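Local coordinates for protein glycerophosphodiester phosphodiesterase (PDB 3CH0) that belongs to the glycerophosphodiester phosphodiesterase family and adopts the alpha/beta architecture of the TIM-barrel group, at residues T58-E63 and A89-I94; T123-K126 and Q132-G135; K138-V141 and D147-N150; R179-M184 and I191-L196; E248-L253 and D267-K272. One frame throughout, in Å; residues are numbered along the deposited sequence.

Contact 1 of 5, residues T58-E63 and A89-I94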
# COMPACT_ATOMS: atom_id res chain seq x y z
N THR A 58 12.27 -2.07 -1.58
CA THR A 58 13.39 -1.18 -1.75
C THR A 58 14.38 -1.67 -2.81
O THR A 58 15.43 -1.06 -2.92
CB THR A 58 14.13 -0.94 -0.44
OG1 THR A 58 14.59 -2.20 0.05
CG2 THR A 58 13.16 -0.34 0.60
N PHE A 59 14.09 -2.78 -3.47
CA PHE A 59 14.92 -3.35 -4.52
C PHE A 59 13.97 -3.72 -5.67
O PHE A 59 12.73 -3.83 -5.50
CB PHE A 59 15.71 -4.59 -4.06
CG PHE A 59 14.84 -5.66 -3.46
CD1 PHE A 59 14.51 -5.65 -2.11
CD2 PHE A 59 14.30 -6.65 -4.23
CE1 PHE A 59 13.70 -6.61 -1.60
CE2 PHE A 59 13.51 -7.57 -3.74
CZ PHE A 59 13.18 -7.57 -2.38
N PHE A 60 14.55 -4.02 -6.83
CA PHE A 60 13.74 -4.53 -7.97
C PHE A 60 13.47 -6.00 -7.82
O PHE A 60 14.38 -6.80 -7.83
CB PHE A 60 14.42 -4.29 -9.32
CG PHE A 60 14.28 -2.89 -9.79
CD1 PHE A 60 13.16 -2.50 -10.57
CD2 PHE A 60 15.20 -1.90 -9.40
CE1 PHE A 60 13.02 -1.18 -10.98
CE2 PHE A 60 15.05 -0.61 -9.80
CZ PHE A 60 13.94 -0.22 -10.61
N HIS A 61 12.20 -6.36 -7.65
CA HIS A 61 11.83 -7.70 -7.29
C HIS A 61 11.82 -8.61 -8.50
O HIS A 61 11.31 -8.23 -9.59
CB HIS A 61 10.43 -7.69 -6.62
CG HIS A 61 10.14 -8.91 -5.80
ND1 HIS A 61 9.82 -10.13 -6.35
CD2 HIS A 61 10.06 -9.06 -4.45
CE1 HIS A 61 9.59 -10.99 -5.38
NE2 HIS A 61 9.76 -10.38 -4.22
N HIS A 62 12.27 -9.84 -8.31
CA HIS A 62 12.29 -10.79 -9.45
C HIS A 62 10.89 -11.15 -10.01
O HIS A 62 10.78 -11.59 -11.18
CB HIS A 62 13.04 -12.08 -9.06
CG HIS A 62 12.24 -13.03 -8.25
ND1 HIS A 62 12.07 -12.90 -6.89
CD2 HIS A 62 11.58 -14.16 -8.60
CE1 HIS A 62 11.32 -13.89 -6.44
NE2 HIS A 62 11.03 -14.68 -7.46
N GLU A 63 9.80 -11.00 -9.24
CA GLU A 63 8.55 -11.43 -9.75
C GLU A 63 8.08 -10.48 -10.82
O GLU A 63 7.25 -10.89 -11.66
CB GLU A 63 7.50 -11.56 -8.65
CG GLU A 63 7.78 -12.77 -7.80
CD GLU A 63 6.68 -13.01 -6.75
OE1 GLU A 63 6.30 -12.03 -6.08
OE2 GLU A 63 6.19 -14.15 -6.61
N ALA A 89 16.47 8.87 -11.88
CA ALA A 89 16.66 8.88 -13.35
C ALA A 89 17.01 7.50 -13.86
O ALA A 89 16.63 7.14 -14.97
CB ALA A 89 17.77 9.89 -13.74
N ASP A 90 17.67 6.69 -13.04
CA ASP A 90 17.99 5.33 -13.39
C ASP A 90 16.88 4.33 -13.07
O ASP A 90 16.70 3.35 -13.79
CB ASP A 90 19.32 4.90 -12.79
CG ASP A 90 20.47 5.83 -13.23
OD1 ASP A 90 20.55 6.08 -14.45
OD2 ASP A 90 21.21 6.34 -12.38
N ILE A 91 16.18 4.57 -11.95
CA ILE A 91 15.08 3.71 -11.52
C ILE A 91 14.00 3.71 -12.62
O ILE A 91 13.46 2.65 -12.98
CB ILE A 91 14.51 4.20 -10.15
CG1 ILE A 91 15.54 3.92 -9.03
CG2 ILE A 91 13.11 3.58 -9.88
CD1 ILE A 91 15.17 4.66 -7.71
N LYS A 92 13.76 4.89 -13.19
CA LYS A 92 12.63 5.10 -14.11
C LYS A 92 12.84 4.43 -15.49
O LYS A 92 11.92 4.37 -16.32
CB LYS A 92 12.31 6.59 -14.25
CG LYS A 92 13.22 7.37 -15.17
CD LYS A 92 12.83 8.85 -15.22
CE LYS A 92 13.58 9.57 -16.35
NZ LYS A 92 13.18 11.00 -16.49
N GLU A 93 14.03 3.90 -15.72
CA GLU A 93 14.34 3.21 -16.96
C GLU A 93 14.08 1.73 -16.99
O GLU A 93 14.24 1.10 -18.05
CB GLU A 93 15.80 3.49 -17.35
CG GLU A 93 16.06 4.97 -17.60
CD GLU A 93 15.17 5.61 -18.71
OE1 GLU A 93 14.79 4.89 -19.66
OE2 GLU A 93 14.85 6.82 -18.61
N ILE A 94 13.61 1.16 -15.88
CA ILE A 94 13.57 -0.28 -15.71
C ILE A 94 12.09 -0.75 -15.76
O ILE A 94 11.22 -0.26 -14.99
CB ILE A 94 14.21 -0.67 -14.36
CG1 ILE A 94 15.72 -0.31 -14.38
CG2 ILE A 94 14.02 -2.13 -14.08
CD1 ILE A 94 16.45 -0.28 -13.03
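The F60 ring meets I94 over one face, where I94 CD1 stands 3.5 Å from both CE2 and CZ of F60. The other branch of I94 lies over the same face near the CD1-CE1 rim, its CG2 3.4 Å from F60 CE1. The edge at F60 CZ points to I91: I91 O lies near the ring plane at 3.8 Å, and I91 CG2 is 4.0 Å from the same CZ. I94 CG2 sits anti to the backbone N (chi1 -65° at CG1), which directs both branches at the phenyl group. A type I turn from I91 to I94 puts the two isoleucines within reach of one ring, and I94 N closes it on I91 O at 3.3 Å. Both segments belong to the excursion between barrel strands 39-46 and 132-137; V68 of strand 67-68 touches F60 and I94, and the F60 backbone is hydrogen-bonded to that of F81. Three buried residues, 159 Å² of shared surface and mostly apolar contacts, with the I91 carbonyl oxygen at the ring edge, are consistent with pairing by shape and burial of apolar surface, without a directional polar bond between the two segments.

Contact 2 of 5, residues T123-K126 and Q132-G135. With EDO (1,2-ethanediol), chain O.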
# COMPACT_ATOMS: atom_id res chain seq x y z
N THR A 123 -1.77 12.41 -11.02
CA THR A 123 -2.68 11.63 -11.85
C THR A 123 -4.04 11.46 -11.17
O THR A 123 -5.10 11.69 -11.77
CB THR A 123 -2.09 10.21 -12.19
OG1 THR A 123 -0.89 10.37 -12.94
CG2 THR A 123 -3.10 9.31 -12.96
N ALA A 124 -4.04 10.98 -9.93
CA ALA A 124 -5.24 10.71 -9.21
C ALA A 124 -6.05 12.00 -8.97
O ALA A 124 -7.27 11.99 -9.12
CB ALA A 124 -4.92 10.01 -7.88
N GLU A 125 -5.38 13.06 -8.55
CA GLU A 125 -6.08 14.31 -8.27
C GLU A 125 -6.71 14.90 -9.52
O GLU A 125 -7.74 15.57 -9.40
CB GLU A 125 -5.14 15.33 -7.65
CG GLU A 125 -4.73 14.94 -6.23
CD GLU A 125 -5.91 14.85 -5.28
OE1 GLU A 125 -6.54 15.91 -5.01
OE2 GLU A 125 -6.26 13.73 -4.78
N LYS A 126 -6.05 14.74 -10.67
CA LYS A 126 -6.68 15.26 -11.94
C LYS A 126 -7.99 14.52 -12.21
O LYS A 126 -8.96 15.10 -12.76
CB LYS A 126 -5.73 15.06 -13.12
CG LYS A 126 -6.29 15.54 -14.46
N GLN A 132 -9.28 8.59 -2.14
CA GLN A 132 -8.48 8.47 -0.95
C GLN A 132 -7.23 7.64 -1.24
O GLN A 132 -7.16 6.90 -2.24
CB GLN A 132 -9.33 7.89 0.20
CG GLN A 132 -10.39 8.85 0.66
CD GLN A 132 -11.38 8.29 1.61
OE1 GLN A 132 -12.50 7.94 1.21
NE2 GLN A 132 -11.01 8.18 2.87
N TYR A 133 -6.23 7.77 -0.35
CA TYR A 133 -4.94 7.17 -0.50
C TYR A 133 -4.61 6.40 0.80
O TYR A 133 -4.86 6.90 1.89
CB TYR A 133 -3.90 8.26 -0.66
CG TYR A 133 -4.09 9.18 -1.81
CD1 TYR A 133 -4.92 10.32 -1.71
CD2 TYR A 133 -3.45 8.96 -3.01
CE1 TYR A 133 -5.09 11.16 -2.79
CE2 TYR A 133 -3.56 9.83 -4.08
CZ TYR A 133 -4.43 10.92 -3.99
OH TYR A 133 -4.51 11.76 -5.10
N ASN A 134 -3.97 5.24 0.63
CA ASN A 134 -3.44 4.49 1.75
C ASN A 134 -2.04 4.11 1.36
O ASN A 134 -1.82 3.16 0.56
CB ASN A 134 -4.31 3.27 2.00
CG ASN A 134 -3.92 2.52 3.26
OD1 ASN A 134 -3.02 3.01 4.00
ND2 ASN A 134 -4.45 1.31 3.44
N GLY A 135 -1.06 4.87 1.87
CA GLY A 135 0.33 4.71 1.48
C GLY A 135 1.17 4.10 2.56
O GLY A 135 1.17 4.59 3.67
C1 EDO O . -13.45 5.36 4.55
O1 EDO O . -12.37 6.32 4.50
C2 EDO O . -14.26 5.30 3.24
O2 EDO O . -14.74 6.61 2.89
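Y133 and E125 supply the polar part of this contact. Y133 OH donates to E125 OE2 at 2.7 Å, and the carboxylate oxygen lies in the plane of the ring, at its edge. The bond uses the anti lone pair of OE2, the one turned from the other oxygen, while the carboxylate plane is rotated 36° from the ring. E125 comes round to the hydroxyl because its chain bends at chi2 (-61°), although its CB does not set out in that direction. The same OE2 is in a salt bridge with R170, so one oxygen serves both a phenol and a guanidinium group, and the positive charge probably helps orient the carboxylate.

The van der Waals part comes from A124 CB, which is 3.3 Å from Y133 OH; its apolar contact, oblique to the ring, is with Y133 CZ at 4.0 Å.

A third interaction involves a bound 1,2-ethanediol. Q132, whose CB points away from the helix, extends its amide so that NE2 donates to diol O1 at 2.8 Å and OE1 accepts from diol O2 at 3.1 Å.

In the fold, helix 117-127 lies outside strand 132-137 of the barrel sheet. A124 also touches L33 of helix 26-35 and L40 of strand 39-46, and on the other flank the Y133 backbone bonds to R170, just before strand 171-175, and T172 within it.

Contact 3 of 5, residues K138-V141 and D147-N150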
# COMPACT_ATOMS: atom_id res chain seq x y z
N LYS A 138 7.47 1.57 3.74
CA LYS A 138 8.18 0.32 3.76
C LYS A 138 9.56 0.36 4.45
O LYS A 138 10.58 0.18 3.82
CB LYS A 138 8.31 -0.21 2.32
CG LYS A 138 6.99 -0.68 1.74
CD LYS A 138 6.50 -2.00 2.35
CE LYS A 138 5.35 -2.72 1.65
NZ LYS A 138 4.78 -3.90 2.48
N SER A 139 9.52 0.59 5.76
CA SER A 139 10.73 0.68 6.59
C SER A 139 10.80 -0.56 7.49
O SER A 139 9.75 -1.11 7.92
CB SER A 139 10.74 1.96 7.45
OG SER A 139 9.57 2.03 8.25
N THR A 140 12.04 -0.94 7.80
CA THR A 140 12.32 -1.91 8.84
C THR A 140 13.58 -1.42 9.57
O THR A 140 14.41 -0.71 9.02
CB THR A 140 12.58 -3.34 8.33
OG1 THR A 140 13.85 -3.42 7.71
CG2 THR A 140 11.46 -3.81 7.38
N VAL A 141 13.68 -1.80 10.84
CA VAL A 141 14.84 -1.44 11.66
C VAL A 141 16.15 -1.83 11.01
O VAL A 141 17.10 -1.08 11.02
CB VAL A 141 14.76 -2.09 13.07
CG1 VAL A 141 16.05 -1.85 13.88
CG2 VAL A 141 13.54 -1.58 13.79
N ASP A 147 18.67 0.31 3.09
CA ASP A 147 17.52 0.13 2.17
C ASP A 147 16.64 1.35 2.07
O ASP A 147 15.84 1.43 1.13
CB ASP A 147 16.73 -1.06 2.60
CG ASP A 147 17.57 -2.33 2.62
OD1 ASP A 147 18.36 -2.53 1.67
OD2 ASP A 147 17.46 -3.10 3.60
N HIS A 148 16.79 2.28 3.00
CA HIS A 148 15.99 3.48 3.05
C HIS A 148 16.58 4.39 4.14
O HIS A 148 17.44 3.94 4.90
CB HIS A 148 14.52 3.13 3.39
CG HIS A 148 14.39 2.24 4.59
ND1 HIS A 148 14.69 2.65 5.88
CD2 HIS A 148 14.02 0.94 4.67
CE1 HIS A 148 14.53 1.62 6.69
NE2 HIS A 148 14.13 0.56 5.99
N PRO A 149 16.11 5.64 4.23
CA PRO A 149 16.65 6.53 5.26
C PRO A 149 16.20 6.13 6.69
O PRO A 149 15.41 5.25 6.89
CB PRO A 149 16.03 7.88 4.91
CG PRO A 149 15.48 7.74 3.48
CD PRO A 149 15.13 6.31 3.35
N ASN A 150 16.74 6.87 7.64
CA ASN A 150 16.17 6.91 8.98
C ASN A 150 14.71 7.32 8.96
O ASN A 150 14.21 7.95 8.01
CB ASN A 150 17.02 7.86 9.87
CG ASN A 150 17.09 9.28 9.29
OD1 ASN A 150 17.65 9.45 8.20
ND2 ASN A 150 16.53 10.27 9.99
O HOH W 1 13.96 -2.42 5.27
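H148 reaches across to T140 with a side chain whose CG is wedged between the backbone N and the carbonyl carbon (chi1 50°), a conformation that holds the imidazole close over its own backbone, with ND1 at P149 O and NE2 facing T140. NE2 of that ring accepts from T140 N at 3.1 Å. The bond is nearly straight, 168° at the hydrogen, yet T140 N stands 36° out of the ring plane, so the amide comes to the nitrogen from well off the plane. The other nitrogen fixes the ring's rotation: H148 ND1 donates to P149 O at 2.9 Å, with that oxygen close to the plane of the imidazole. S139 CB lies over one face of H148, offset toward the rim, in a CH-pi contact 4.1 Å from the ring centroid, and T140 O lies in plane at the edge, 3.3 Å from H148 CE1.

Both segments belong to the single loop that runs from strand 132-137 to helix 151-164, a beta-alpha loop of the TIM barrel, and N150 takes the N-cap position of that helix. The histidine thus ties the start of the loop to its end, and its ring also meets F154 in the first turns of the helix.

S139 likewise holds its hydroxyl between N and the carbonyl carbon; OG is hydrogen-bonded to D177. K138 contributes its carbonyl, with O 3.6 Å from H148 CD2, while its chain leads off to E136 and a bound citric acid molecule. One water bridges T140 OG1, at 2.6 Å, and H148 NE2, at 3.1 Å.

Contact 4 of 5, residues R179-M184 and I191-L196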
# COMPACT_ATOMS: atom_id res chain seq x y z
N ARG A 179 7.78 2.29 14.67
CA ARG A 179 8.58 3.51 14.80
C ARG A 179 8.06 4.57 13.85
O ARG A 179 8.07 5.77 14.17
CB ARG A 179 10.03 3.25 14.43
CG ARG A 179 10.75 2.13 15.26
CD ARG A 179 12.16 1.89 14.77
NE ARG A 179 12.17 1.60 13.32
CZ ARG A 179 13.21 1.76 12.52
NH1 ARG A 179 14.38 2.16 12.99
NH2 ARG A 179 13.07 1.55 11.21
N ALA A 180 7.72 4.17 12.63
CA ALA A 180 7.20 5.12 11.64
C ALA A 180 5.81 5.62 12.13
O ALA A 180 5.50 6.82 12.04
CB ALA A 180 7.06 4.46 10.25
N LEU A 181 4.97 4.73 12.70
CA LEU A 181 3.67 5.17 13.22
C LEU A 181 3.82 6.18 14.39
O LEU A 181 3.12 7.16 14.47
CB LEU A 181 2.80 3.98 13.58
CG LEU A 181 2.52 3.01 12.44
CD1 LEU A 181 1.82 1.75 12.99
CD2 LEU A 181 1.74 3.72 11.33
N GLU A 182 4.75 5.88 15.29
CA GLU A 182 4.98 6.79 16.43
C GLU A 182 5.44 8.16 15.95
O GLU A 182 5.01 9.22 16.46
CB GLU A 182 5.99 6.22 17.43
CG GLU A 182 5.52 4.98 18.15
CD GLU A 182 4.43 5.16 19.18
OE1 GLU A 182 4.00 6.30 19.51
OE2 GLU A 182 3.98 4.10 19.72
N TYR A 183 6.38 8.16 15.02
CA TYR A 183 6.94 9.41 14.46
C TYR A 183 5.84 10.23 13.81
O TYR A 183 5.67 11.44 14.02
CB TYR A 183 8.05 9.11 13.47
CG TYR A 183 8.63 10.38 12.90
CD1 TYR A 183 9.61 11.06 13.59
CD2 TYR A 183 8.14 10.93 11.72
CE1 TYR A 183 10.15 12.24 13.10
CE2 TYR A 183 8.70 12.10 11.19
CZ TYR A 183 9.70 12.77 11.91
OH TYR A 183 10.26 13.95 11.45
N MSE A 184 5.07 9.57 12.93
CA MSE A 184 3.94 10.24 12.28
C MSE A 184 2.94 10.81 13.26
O MSE A 184 2.47 11.95 13.12
CB MSE A 184 3.18 9.28 11.37
CG MSE A 184 3.92 8.80 10.15
SE MSE A 184 4.24 10.21 8.86
CE MSE A 184 2.42 10.69 8.51
N ILE A 191 -2.60 13.40 10.07
CA ILE A 191 -2.66 12.36 9.03
C ILE A 191 -3.06 11.04 9.66
O ILE A 191 -2.44 10.58 10.60
CB ILE A 191 -1.34 12.22 8.31
CG1 ILE A 191 -0.99 13.53 7.59
CG2 ILE A 191 -1.38 10.98 7.34
CD1 ILE A 191 0.43 13.53 7.02
N LYS A 192 -4.19 10.50 9.22
CA LYS A 192 -4.73 9.24 9.74
C LYS A 192 -3.69 8.12 9.59
O LYS A 192 -3.01 8.10 8.57
CB LYS A 192 -5.98 8.80 9.00
CG LYS A 192 -7.22 9.64 9.30
CD LYS A 192 -8.49 9.08 8.62
CE LYS A 192 -8.44 9.15 7.07
NZ LYS A 192 -8.33 10.52 6.53
N LEU A 193 -3.57 7.23 10.59
CA LEU A 193 -2.64 6.12 10.52
C LEU A 193 -3.37 4.80 10.51
O LEU A 193 -4.37 4.60 11.20
CB LEU A 193 -1.66 6.20 11.68
CG LEU A 193 -0.85 7.47 11.81
CD1 LEU A 193 0.09 7.37 13.03
CD2 LEU A 193 -0.04 7.76 10.53
N SER A 194 -2.79 3.86 9.76
CA SER A 194 -3.18 2.50 9.78
C SER A 194 -2.05 1.58 10.23
O SER A 194 -0.91 1.62 9.71
CB SER A 194 -3.61 2.08 8.36
OG SER A 194 -3.86 0.65 8.33
N TYR A 195 -2.37 0.73 11.23
CA TYR A 195 -1.44 -0.18 11.79
C TYR A 195 -1.58 -1.57 11.15
O TYR A 195 -2.58 -2.27 11.30
CB TYR A 195 -1.80 -0.28 13.29
CG TYR A 195 -1.01 -1.21 14.15
CD1 TYR A 195 0.34 -1.45 13.92
CD2 TYR A 195 -1.59 -1.70 15.32
CE1 TYR A 195 1.09 -2.26 14.79
CE2 TYR A 195 -0.88 -2.49 16.18
CZ TYR A 195 0.44 -2.76 15.94
OH TYR A 195 1.23 -3.54 16.79
N LEU A 196 -0.55 -1.90 10.38
CA LEU A 196 -0.45 -3.17 9.71
C LEU A 196 0.10 -4.21 10.67
O LEU A 196 1.11 -4.00 11.33
CB LEU A 196 0.45 -3.10 8.49
CG LEU A 196 -0.08 -2.30 7.32
CD1 LEU A 196 0.99 -1.96 6.26
CD2 LEU A 196 -1.22 -3.11 6.68
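The beta-alpha-beta unit of strand 171-175, helix 178-187 and strand 192-197 is closed here, where L181 and M184 of the helix meet I191, L193 and Y195 on the returning chain. The short axes of 179-184 and 192-196 approach to 9.5 Å with their directions 164° apart, nearly antiparallel, as expected for the helix and following strand of such a unit. L181 splits its two methyls between neighbours: CD1 lies 3.6 Å from Y195 CD1, obliquely to that ring, and CD2 lies 3.7 Å from S194 O. The L181 and Y195 side chains cross at about a right angle. Y195 directs its ring to one flank of the strand because CG is anti to the backbone N (chi1 178°), and its OH is hydrogen-bonded to Q206 O.

In the TIM barrel such helices form the outer layer, and this one packs against L193 and Y195 of strand 192-197, which is paired in parallel with strands 171-175 and 216-219. L193 projects between L181 and M184. Its CD1 packs 3.4 Å from L181 O and also nears M184 CB, while its CD2 packs on CB and CG of M184, 3.7 Å from the CB.

M184, modelled as selenomethionine, folds back through bends at chi2 (-68°) and chi3. Those bends place its terminal CE 3.8 Å from I191 CD1 and 4.0 Å from I191 CG2.

Contact 5 of 5, residues E248-L253 and D267-K272. With EDO (1,2-ethanediol), chain H.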
# COMPACT_ATOMS: atom_id res chain seq x y z
N GLU A 248 -16.13 -14.67 -2.07
CA GLU A 248 -16.71 -15.33 -0.90
C GLU A 248 -15.99 -14.83 0.37
O GLU A 248 -16.61 -14.65 1.41
CB GLU A 248 -16.56 -16.84 -1.02
CG GLU A 248 -17.38 -17.46 -2.12
CD GLU A 248 -16.75 -17.33 -3.52
OE1 GLU A 248 -15.59 -16.89 -3.68
OE2 GLU A 248 -17.46 -17.68 -4.48
N GLU A 249 -14.66 -14.66 0.31
CA GLU A 249 -13.92 -14.19 1.48
C GLU A 249 -14.31 -12.77 1.86
O GLU A 249 -14.41 -12.43 3.03
CB GLU A 249 -12.39 -14.27 1.26
CG GLU A 249 -11.81 -15.66 1.22
CD GLU A 249 -10.38 -15.57 0.84
OE1 GLU A 249 -9.52 -15.38 1.78
OE2 GLU A 249 -10.08 -15.66 -0.39
N ILE A 250 -14.53 -11.94 0.84
CA ILE A 250 -14.98 -10.55 1.04
C ILE A 250 -16.35 -10.55 1.71
O ILE A 250 -16.60 -9.83 2.68
CB ILE A 250 -15.00 -9.77 -0.30
CG1 ILE A 250 -13.56 -9.50 -0.76
CG2 ILE A 250 -15.78 -8.48 -0.17
CD1 ILE A 250 -13.38 -9.04 -2.23
N GLU A 251 -17.23 -11.40 1.19
CA GLU A 251 -18.58 -11.50 1.77
C GLU A 251 -18.55 -11.99 3.22
O GLU A 251 -19.30 -11.43 4.08
CB GLU A 251 -19.45 -12.38 0.87
CG GLU A 251 -19.88 -11.65 -0.39
CD GLU A 251 -20.62 -12.52 -1.41
OE1 GLU A 251 -20.36 -13.76 -1.45
OE2 GLU A 251 -21.40 -11.93 -2.18
N THR A 252 -17.74 -12.98 3.54
CA THR A 252 -17.57 -13.44 4.94
C THR A 252 -17.11 -12.28 5.82
O THR A 252 -17.73 -11.99 6.84
CB THR A 252 -16.62 -14.58 5.06
OG1 THR A 252 -17.23 -15.74 4.43
CG2 THR A 252 -16.29 -14.93 6.55
N LEU A 253 -16.11 -11.56 5.37
CA LEU A 253 -15.62 -10.44 6.18
C LEU A 253 -16.63 -9.30 6.38
O LEU A 253 -16.71 -8.72 7.47
CB LEU A 253 -14.33 -9.88 5.56
CG LEU A 253 -13.16 -10.84 5.65
CD1 LEU A 253 -12.04 -10.45 4.67
CD2 LEU A 253 -12.67 -10.91 7.12
N ASP A 267 -12.05 -5.08 -9.06
CA ASP A 267 -13.15 -5.39 -9.98
C ASP A 267 -14.23 -6.33 -9.37
O ASP A 267 -15.40 -6.31 -9.81
CB ASP A 267 -12.59 -5.95 -11.30
CG ASP A 267 -11.75 -7.19 -11.14
OD1 ASP A 267 -10.93 -7.25 -10.24
OD2 ASP A 267 -11.85 -8.10 -12.01
N LEU A 268 -13.86 -7.12 -8.36
CA LEU A 268 -14.85 -7.97 -7.67
C LEU A 268 -16.06 -7.17 -7.18
O LEU A 268 -17.17 -7.66 -7.16
CB LEU A 268 -14.20 -8.74 -6.50
CG LEU A 268 -13.25 -9.88 -6.93
CD1 LEU A 268 -12.40 -10.39 -5.81
CD2 LEU A 268 -13.99 -11.04 -7.58
N PHE A 269 -15.83 -5.93 -6.79
CA PHE A 269 -16.87 -5.12 -6.21
C PHE A 269 -17.80 -4.52 -7.25
O PHE A 269 -18.83 -4.01 -6.86
CB PHE A 269 -16.26 -3.98 -5.37
CG PHE A 269 -15.71 -4.46 -4.06
CD1 PHE A 269 -16.52 -4.61 -2.96
CD2 PHE A 269 -14.38 -4.79 -3.91
CE1 PHE A 269 -16.02 -5.01 -1.75
CE2 PHE A 269 -13.89 -5.19 -2.71
CZ PHE A 269 -14.67 -5.32 -1.64
N PHE A 270 -17.40 -4.52 -8.51
CA PHE A 270 -18.15 -3.85 -9.58
C PHE A 270 -18.69 -4.87 -10.61
O PHE A 270 -19.45 -4.49 -11.50
CB PHE A 270 -17.27 -2.78 -10.23
CG PHE A 270 -16.72 -1.83 -9.22
CD1 PHE A 270 -17.53 -0.84 -8.67
CD2 PHE A 270 -15.46 -2.00 -8.69
CE1 PHE A 270 -17.04 0.02 -7.69
CE2 PHE A 270 -14.97 -1.13 -7.72
CZ PHE A 270 -15.76 -0.14 -7.20
N GLU A 271 -18.37 -6.14 -10.43
CA GLU A 271 -19.02 -7.28 -11.11
C GLU A 271 -20.47 -7.51 -10.66
O GLU A 271 -20.75 -7.87 -9.51
CB GLU A 271 -18.19 -8.57 -10.91
CG GLU A 271 -16.93 -8.59 -11.76
CD GLU A 271 -15.88 -9.62 -11.29
OE1 GLU A 271 -16.26 -10.56 -10.55
OE2 GLU A 271 -14.68 -9.47 -11.66
N LYS A 272 -21.40 -7.30 -11.60
CA LYS A 272 -22.83 -7.50 -11.34
C LYS A 272 -23.17 -8.98 -11.42
O LYS A 272 -22.91 -9.76 -10.48
CB LYS A 272 -23.68 -6.68 -12.34
OXT LYS A 272 -23.70 -9.45 -12.43
C1 EDO H . -6.28 -14.50 1.00
O1 EDO H . -6.99 -15.62 1.59
C2 EDO H . -6.49 -14.43 -0.51
O2 EDO H . -7.81 -14.14 -0.94
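I250 of helix 247-256 turns toward L268 and F269, joining the last helix of the TIM barrel to the chain that follows strand 260-263 and ends at the C-terminus. Its two branches divide the work. CG2 goes to the far end of the aromatic ring, 3.7 Å from F269 CZ and 3.8 Å from F269 CE1. CD1 reaches further, lying 3.9 Å from F269 CE2 and, on another side, 3.9 Å from L268 CD1. In I250 a chi1 of -72° and an extended chi2 of 166° carry CD1 out to L268 and F269.

The F269 side chain lies at a slant to I250, and I250 CG2 approaches its ring obliquely. F269 CB does not itself point at the helix; the length of the side chain is what brings the ring end near. In L268, by contrast, CB points toward the helix, and CD1 meets I250. The 3-10 segment that presents these two residues is closed by D267 O, which accepts from both F270 N and E271 N. I261 of strand 260-263 touches I250 and F269 alike, so the three join helix, strand and tail, while F269 also reaches I11 of strand 10-13.

E249, the residue just before I250, points elsewhere with an extended chain. Each of its carboxylate oxygens accepts from one hydroxyl of a bound 1,2-ethanediol, OE1 from O1 and OE2, also bonded to T246 OG1, from O2 at 2.8 Å.

The five contacts follow one another along the chain, each closing before the next opens. Contacts 2 and 4 reach the same barrel sheet, through strands 132-137 and 192-197, with centres 18 Å apart. Contact 3 begins just after contact 2 in sequence, though their centres are 23 Å apart, and it touches both contact 1, where T58 packs on D147, and contact 4, where R179 NH2 lies against T140 and V141. Contact 1 sits in the excursion beyond the barrel, and contact 5 is on the opposite side of the chain's centre from contact 3, 34 Å away. Together they sample the barrel's outer helices, one of its loops, its insertion and its C-terminal tail.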